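Local coordinates for protein trans-4-hydroxy-L-proline dehydratase (Clostridioides difficile 70-100-2010, PDB 6VXC) that uses a glycyl radical to dehydrate trans-4-hydroxy-L-proline to (S)-1-pyrroline-5-carboxylate in the anaerobic breakdown of hydroxyproline, at residues 596-599 / 600-604. Sequence-based numbering, arbitrary orientation.
Sequences DMDT and LLKAL
Met597 and Leu601, one turn apart at the start of helix 597-605, meet on its packed side. The Met597 CG methylene lies 3.9 Å from Leu601 CD1, the two side chains crossing at a slant. With CG anti to the backbone N (chi1 -177°), a bend at chi2 sets Met597 SD 4.3 Å from Leu600 CD2, a looser apolar approach; the further bend at chi3 turns only the terminal methyl CE. Met597 and Leu600 are buried; Leu601 is partly exposed, its CG 3.2 Å from Met597 O, obliquely ahead of that carbonyl. Four fairly straight i to i+4 backbone bonds, from Leu600 N to Asp596 O through Ala603 N to Thr599 O, open the helix.

Asp596 is the N-cap. Its OD1 takes two bonds from Thr599, one from the backbone N at 2.8 Å, nearly in line with the carboxylate C-O bond, and one from the hydroxyl OG1 at 2.6 Å. The donors arrive from opposite faces of the carboxylate plane, OG1 on the syn side, and together fix the carboxylate against the first turn although Asp596 is exposed. A carboxylate here should interact favourably with the helix dipole.

The solvent side is looser. Lys602 extends back over Asp598, and its CE comes within 3.1 Å of OD2, but a bend at the last torsion (chi4 -55°) leaves NZ 4.0 Å from that oxygen, beyond a salt bridge. At that distance the ammonium probably adds a weaker electrostatic attraction, while Asp598 OD1 is salt-bridged to Arg501.

The contact lies away from the active site, its centre about 39 Å from the centre of the chain. Met597 and Leu600 press on Ile585 of helix 575-591, while Lys602 and Ala603 touch Tyr611 in the loop leading to helix 612-620.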
loop_
_atom_site.group_PDB
_atom_site.type_symbol
_atom_site.label_atom_id
_atom_site.label_comp_id
_atom_site.label_asym_id
_atom_site.label_seq_id
_atom_site.Cartn_x
_atom_site.Cartn_y
_atom_site.Cartn_z
ATOM N N ASP A 596 29.376 29.484 -10.313
ATOM C CA ASP A 596 30.100 28.662 -9.354
ATOM C C ASP A 596 29.175 28.178 -8.245
ATOM O O ASP A 596 28.007 28.552 -8.172
ATOM C CB ASP A 596 31.324 29.412 -8.787
ATOM C CG ASP A 596 30.976 30.704 -8.041
ATOM O OD1 ASP A 596 29.811 30.952 -7.693
ATOM O OD2 ASP A 596 31.917 31.492 -7.791
ATOM N N MET A 597 29.718 27.305 -7.391
ATOM C CA MET A 597 28.923 26.722 -6.313
ATOM C C MET A 597 28.434 27.796 -5.351
ATOM O O MET A 597 27.278 27.769 -4.907
ATOM C CB MET A 597 29.738 25.671 -5.567
ATOM C CG MET A 597 28.964 24.957 -4.459
ATOM S SD MET A 597 27.641 23.870 -5.056
ATOM C CE MET A 597 28.615 22.644 -5.918
ATOM N N ASP A 598 29.300 28.758 -5.022
ATOM C CA ASP A 598 28.905 29.812 -4.095
ATOM C C ASP A 598 27.697 30.577 -4.612
ATOM O O ASP A 598 26.761 30.861 -3.859
ATOM C CB ASP A 598 30.066 30.770 -3.861
ATOM C CG ASP A 598 29.690 31.892 -2.948
ATOM O OD1 ASP A 598 29.515 31.627 -1.740
ATOM O OD2 ASP A 598 29.542 33.025 -3.440
ATOM N N THR A 599 27.678 30.881 -5.907
ATOM C CA THR A 599 26.532 31.569 -6.477
ATOM C C THR A 599 25.281 30.705 -6.410
ATOM O O THR A 599 24.199 31.192 -6.074
ATOM C CB THR A 599 26.829 31.958 -7.927
ATOM O OG1 THR A 599 27.987 32.795 -7.974
ATOM C CG2 THR A 599 25.655 32.698 -8.530
ATOM N N LEU A 600 25.399 29.422 -6.758
ATOM C CA LEU A 600 24.239 28.540 -6.684
ATOM C C LEU A 600 23.677 28.494 -5.272
ATOM O O LEU A 600 22.467 28.617 -5.064
ATOM C CB LEU A 600 24.607 27.128 -7.158
ATOM C CG LEU A 600 23.507 26.080 -6.931
ATOM C CD1 LEU A 600 22.242 26.393 -7.752
ATOM C CD2 LEU A 600 24.002 24.680 -7.240
ATOM N N LEU A 601 24.552 28.359 -4.279
ATOM C CA LEU A 601 24.074 28.263 -2.908
ATOM C C LEU A 601 23.383 29.550 -2.466
ATOM O O LEU A 601 22.405 29.502 -1.714
ATOM C CB LEU A 601 25.234 27.905 -1.983
ATOM C CG LEU A 601 25.853 26.534 -2.291
ATOM C CD1 LEU A 601 27.018 26.244 -1.364
ATOM C CD2 LEU A 601 24.823 25.422 -2.195
ATOM N N LYS A 602 23.903 30.712 -2.884
ATOM C CA LYS A 602 23.202 31.964 -2.609
ATOM C C LYS A 602 21.835 31.983 -3.273
ATOM O O LYS A 602 20.849 32.413 -2.671
ATOM C CB LYS A 602 24.026 33.164 -3.075
ATOM C CG LYS A 602 25.315 33.437 -2.291
ATOM C CD LYS A 602 26.024 34.649 -2.892
ATOM C CE LYS A 602 27.380 34.905 -2.247
ATOM N NZ LYS A 602 27.294 35.033 -0.773
ATOM N N ALA A 603 21.764 31.527 -4.525
ATOM C CA ALA A 603 20.490 31.497 -5.236
ATOM C C ALA A 603 19.477 30.616 -4.509
ATOM O O ALA A 603 18.324 31.009 -4.313
ATOM C CB ALA A 603 20.712 31.014 -6.668
ATOM N N LEU A 604 19.896 29.424 -4.088
ATOM C CA LEU A 604 18.985 28.539 -3.369
ATOM C C LEU A 604 18.497 29.190 -2.079
ATOM O O LEU A 604 17.300 29.173 -1.773
ATOM C CB LEU A 604 19.673 27.196 -3.085
ATOM C CG LEU A 604 20.149 26.389 -4.302
ATOM C CD1 LEU A 604 20.817 25.082 -3.888
ATOM C CD2 LEU A 604 19.008 26.133 -5.298
#